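PDB 6SJ9: proteasome accessory factor B/C (PafBC) from Paenarthrobacter aurescens, which probably acts as a transcriptional regulator of the bacterial DNA damage response, combining winged helix-turn-helix DNA-binding domains with WYL domains. Local coordinates for residues D229-D237 / Q405-H416. Numbering follows the deposited sequence.
Sequences DFNARAELD and QWENDHVYISEH
R233 NH2 donates to the backbone O of E415 at 2.9 Å, a bent bond (144° at the hydrogen) in which the nitrogen stands well above the carbonyl plane. The arginine reaches this carbonyl because CG lies anti to the backbone N (chi1 173°) and the chain then runs fully extended, carrying the guanidinium from helix 232-237 across S414 to the E415 carbonyl. S414 CB packs over one guanidinium face, 3.5 Å from R233 NE, while the E415 oxygen sits near the edge, somewhat tilted from the plane. With an alanine in place of R233, the E415 carbonyl is likely to lose this donor and S414 CB its flat cover. Nearer the backbone, the side chains of Q405 and R233 cross, Q405 CG resting 3.7 Å from R233 CA and the amide carbon against R233 CB. Q405 CG also lies 3.6 Å from L236 CD1. The hairpin formed by strands 404-407 and 410-413, closed by a type II turn from E407 to H410, belongs to the PafC helix-turn-helix domain, and its first strand pairs antiparallel with strand 175-188 of the first WYL domain. Helix 232-237 thus packs on the hairpin where the two domains share a sheet; R188 of that WYL strand forms a salt bridge with D237. At the helix start, N231 OD1 caps R233 N through a weak bond. Close by, Y412 OH donates to E407 OE2 at 3.1 Å, meeting the carboxylate on its anti side and tilted out of its plane, and the A232 methyl lies close against the same oxygen. F230 approaches E407 from the opposite direction, its CE2 3.7 Å from E407 CD, with ring and carboxylate planes 46° apart.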
loop_
_atom_site.group_PDB
_atom_site.type_symbol
_atom_site.label_atom_id
_atom_site.label_comp_id
_atom_site.label_asym_id
_atom_site.label_seq_id
_atom_site.Cartn_x
_atom_site.Cartn_y
_atom_site.Cartn_z
ATOM N N ASP A 229 -7.812 24.277 25.158
ATOM C CA ASP A 229 -7.700 25.077 23.938
ATOM C C ASP A 229 -6.426 24.702 23.167
ATOM O O ASP A 229 -5.466 25.464 23.066
ATOM C CB ASP A 229 -7.739 26.559 24.288
ATOM C CG ASP A 229 -6.638 26.946 25.258
ATOM O OD1 ASP A 229 -6.268 26.089 26.099
ATOM O OD2 ASP A 229 -6.155 28.097 25.191
ATOM N N PHE A 230 -6.420 23.484 22.633
ATOM C CA PHE A 230 -5.322 22.978 21.811
ATOM C C PHE A 230 -5.835 22.590 20.437
ATOM O O PHE A 230 -6.652 21.671 20.313
ATOM C CB PHE A 230 -4.632 21.769 22.444
ATOM C CG PHE A 230 -4.011 20.835 21.417
ATOM C CD1 PHE A 230 -2.966 21.257 20.596
ATOM C CD2 PHE A 230 -4.475 19.528 21.298
ATOM C CE1 PHE A 230 -2.411 20.413 19.663
ATOM C CE2 PHE A 230 -3.924 18.654 20.379
ATOM C CZ PHE A 230 -2.882 19.091 19.552
ATOM N N ASN A 231 -5.367 23.288 19.408
ATOM C CA ASN A 231 -5.740 22.966 18.032
ATOM C C ASN A 231 -4.579 22.265 17.326
ATOM O O ASN A 231 -3.558 22.895 17.024
ATOM C CB ASN A 231 -6.175 24.219 17.278
ATOM C CG ASN A 231 -6.787 23.896 15.921
ATOM O OD1 ASN A 231 -6.957 22.721 15.555
ATOM N ND2 ASN A 231 -7.149 24.940 15.179
ATOM N N ALA A 232 -4.735 20.961 17.068
ATOM C CA ALA A 232 -3.662 20.216 16.408
ATOM C C ALA A 232 -3.476 20.650 14.957
ATOM O O ALA A 232 -2.338 20.761 14.482
ATOM C CB ALA A 232 -3.939 18.709 16.458
ATOM N N ARG A 233 -4.578 20.927 14.246
ATOM C CA ARG A 233 -4.481 21.278 12.831
ATOM C C ARG A 233 -3.799 22.628 12.634
ATOM O O ARG A 233 -2.992 22.792 11.711
ATOM C CB ARG A 233 -5.873 21.255 12.199
ATOM C CG ARG A 233 -5.936 21.759 10.760
ATOM C CD ARG A 233 -7.381 21.818 10.281
ATOM N NE ARG A 233 -7.506 22.342 8.927
ATOM C CZ ARG A 233 -8.624 22.271 8.209
ATOM N NH1 ARG A 233 -9.705 21.690 8.721
ATOM N NH2 ARG A 233 -8.659 22.772 6.984
ATOM N N ALA A 234 -4.118 23.609 13.483
ATOM C CA ALA A 234 -3.482 24.916 13.372
ATOM C C ALA A 234 -2.009 24.851 13.755
ATOM O O ALA A 234 -1.181 25.566 13.172
ATOM C CB ALA A 234 -4.207 25.937 14.251
ATOM N N GLU A 235 -1.665 23.999 14.726
ATOM C CA GLU A 235 -0.272 23.871 15.145
ATOM C C GLU A 235 0.594 23.278 14.031
ATOM O O GLU A 235 1.712 23.752 13.776
ATOM C CB GLU A 235 -0.201 23.005 16.402
ATOM C CG GLU A 235 1.145 23.005 17.031
ATOM C CD GLU A 235 1.514 24.393 17.490
ATOM O OE1 GLU A 235 0.632 25.081 18.064
ATOM O OE2 GLU A 235 2.673 24.797 17.268
ATOM N N LEU A 236 0.077 22.255 13.342
ATOM C CA LEU A 236 0.819 21.567 12.295
ATOM C C LEU A 236 0.834 22.372 10.990
ATOM O O LEU A 236 1.853 22.409 10.287
ATOM C CB LEU A 236 0.200 20.183 12.063
ATOM C CG LEU A 236 0.232 19.049 13.103
ATOM C CD1 LEU A 236 -1.081 18.249 13.096
ATOM C CD2 LEU A 236 1.398 18.108 12.829
ATOM N N ASP A 237 -0.279 23.054 10.676
ATOM C CA ASP A 237 -0.314 23.959 9.531
ATOM C C ASP A 237 0.783 25.012 9.606
ATOM O O ASP A 237 1.328 25.407 8.571
ATOM C CB ASP A 237 -1.683 24.658 9.441
ATOM C CG ASP A 237 -2.770 23.801 8.772
ATOM O OD1 ASP A 237 -2.471 22.669 8.328
ATOM O OD2 ASP A 237 -3.931 24.275 8.692
ATOM N N GLN A 405 -4.415 14.671 11.181
ATOM C CA GLN A 405 -4.265 14.971 12.607
ATOM C C GLN A 405 -4.816 13.782 13.413
ATOM O O GLN A 405 -5.947 13.326 13.186
ATOM C CB GLN A 405 -5.037 16.210 13.083
ATOM C CG GLN A 405 -4.542 17.542 12.596
ATOM C CD GLN A 405 -4.736 17.707 11.089
ATOM O OE1 GLN A 405 -3.859 18.201 10.421
ATOM N NE2 GLN A 405 -5.896 17.299 10.560
ATOM N N TRP A 406 -4.068 13.360 14.411
ATOM C CA TRP A 406 -4.493 12.266 15.289
ATOM C C TRP A 406 -4.254 12.699 16.725
ATOM O O TRP A 406 -3.121 12.629 17.211
ATOM C CB TRP A 406 -3.730 11.010 14.967
ATOM C CG TRP A 406 -4.196 9.793 15.676
ATOM C CD1 TRP A 406 -4.660 9.689 16.974
ATOM C CD2 TRP A 406 -4.218 8.467 15.136
ATOM N NE1 TRP A 406 -4.973 8.380 17.257
ATOM C CE2 TRP A 406 -4.691 7.601 16.168
ATOM C CE3 TRP A 406 -3.900 7.925 13.887
ATOM C CZ2 TRP A 406 -4.863 6.238 15.977
ATOM C CZ3 TRP A 406 -4.051 6.535 13.703
ATOM C CH2 TRP A 406 -4.550 5.723 14.736
ATOM N N GLU A 407 -5.316 13.155 17.390
ATOM C CA GLU A 407 -5.297 13.480 18.820
ATOM C C GLU A 407 -5.846 12.312 19.636
ATOM O O GLU A 407 -6.201 11.264 19.092
ATOM C CB GLU A 407 -6.132 14.722 19.079
ATOM C CG GLU A 407 -5.729 15.916 18.306
ATOM C CD GLU A 407 -6.682 17.098 18.530
ATOM O OE1 GLU A 407 -7.418 17.161 19.544
ATOM O OE2 GLU A 407 -6.644 17.995 17.702
ATOM N N ASN A 408 -5.904 12.483 20.962
ATOM C CA ASN A 408 -6.415 11.423 21.847
ATOM C C ASN A 408 -7.819 11.024 21.431
ATOM O O ASN A 408 -8.744 11.827 21.522
ATOM C CB ASN A 408 -6.433 11.870 23.327
ATOM C CG ASN A 408 -6.682 10.670 24.282
ATOM O OD1 ASN A 408 -6.237 9.566 23.991
ATOM N ND2 ASN A 408 -7.369 10.894 25.399
ATOM N N ASP A 409 -7.997 9.788 20.996
ATOM C CA ASP A 409 -9.349 9.327 20.647
ATOM C C ASP A 409 -9.965 10.095 19.446
ATOM O O ASP A 409 -11.193 10.089 19.261
ATOM C CB ASP A 409 -10.325 9.405 21.855
ATOM C CG ASP A 409 -11.654 8.588 21.622
ATOM O OD1 ASP A 409 -11.551 7.363 21.390
ATOM O OD2 ASP A 409 -12.774 9.149 21.642
ATOM N N HIS A 410 -9.181 10.773 18.605
ATOM C CA HIS A 410 -9.810 11.652 17.611
ATOM C C HIS A 410 -8.920 11.787 16.373
ATOM O O HIS A 410 -7.816 12.332 16.469
ATOM C CB HIS A 410 -10.103 12.995 18.236
ATOM C CG HIS A 410 -10.911 13.878 17.360
ATOM N ND1 HIS A 410 -10.951 15.245 17.511
ATOM C CD2 HIS A 410 -11.754 13.582 16.342
ATOM C CE1 HIS A 410 -11.759 15.761 16.595
ATOM N NE2 HIS A 410 -12.261 14.770 15.876
ATOM N N VAL A 411 -9.366 11.265 15.223
ATOM C CA VAL A 411 -8.573 11.252 13.986
ATOM C C VAL A 411 -9.338 11.988 12.894
ATOM O O VAL A 411 -10.520 11.712 12.654
ATOM C CB VAL A 411 -8.223 9.820 13.504
ATOM C CG1 VAL A 411 -7.097 9.891 12.339
ATOM C CG2 VAL A 411 -7.731 8.980 14.660
ATOM N N TYR A 412 -8.672 12.919 12.224
ATOM C CA TYR A 412 -9.377 13.632 11.165
ATOM C C TYR A 412 -8.393 14.031 10.075
ATOM O O TYR A 412 -7.226 14.332 10.344
ATOM C CB TYR A 412 -10.187 14.843 11.695
ATOM C CG TYR A 412 -9.444 15.851 12.528
ATOM C CD1 TYR A 412 -9.015 15.553 13.822
ATOM C CD2 TYR A 412 -9.205 17.132 12.030
ATOM C CE1 TYR A 412 -8.330 16.491 14.583
ATOM C CE2 TYR A 412 -8.525 18.088 12.790
ATOM C CZ TYR A 412 -8.088 17.764 14.057
ATOM O OH TYR A 412 -7.406 18.720 14.796
ATOM N N ILE A 413 -8.874 13.922 8.844
ATOM C CA ILE A 413 -8.154 14.266 7.628
ATOM C C ILE A 413 -8.677 15.631 7.220
ATOM O O ILE A 413 -9.845 15.762 6.866
ATOM C CB ILE A 413 -8.373 13.196 6.548
ATOM C CG1 ILE A 413 -7.793 11.880 7.045
ATOM C CG2 ILE A 413 -7.729 13.599 5.258
ATOM C CD1 ILE A 413 -7.912 10.681 6.107
ATOM N N SER A 414 -7.870 16.666 7.419
ATOM C CA SER A 414 -8.327 18.040 7.255
ATOM C C SER A 414 -8.698 18.375 5.803
ATOM O O SER A 414 -8.010 17.977 4.853
ATOM C CB SER A 414 -7.276 19.009 7.798
ATOM O OG SER A 414 -6.039 18.860 7.137
ATOM N N GLU A 415 -9.850 19.027 5.640
ATOM C CA GLU A 415 -10.328 19.499 4.346
ATOM C C GLU A 415 -9.865 20.941 4.131
ATOM O O GLU A 415 -10.345 21.866 4.796
ATOM C CB GLU A 415 -11.849 19.387 4.246
ATOM C CG GLU A 415 -12.465 20.125 3.038
ATOM C CD GLU A 415 -12.305 19.408 1.698
ATOM O OE1 GLU A 415 -13.290 18.784 1.246
ATOM O OE2 GLU A 415 -11.212 19.485 1.086
ATOM N N HIS A 416 -8.916 21.123 3.220
ATOM C CA HIS A 416 -8.558 22.425 2.658
ATOM C C HIS A 416 -9.644 22.830 1.661
ATOM O O HIS A 416 -9.661 22.365 0.520
ATOM C CB HIS A 416 -7.170 22.325 2.040
ATOM C CG HIS A 416 -6.991 21.106 1.194
ATOM N ND1 HIS A 416 -7.466 21.008 -0.095
ATOM C CD2 HIS A 416 -6.409 19.913 1.472
ATOM C CE1 HIS A 416 -7.179 19.811 -0.577
ATOM N NE2 HIS A 416 -6.534 19.130 0.352
#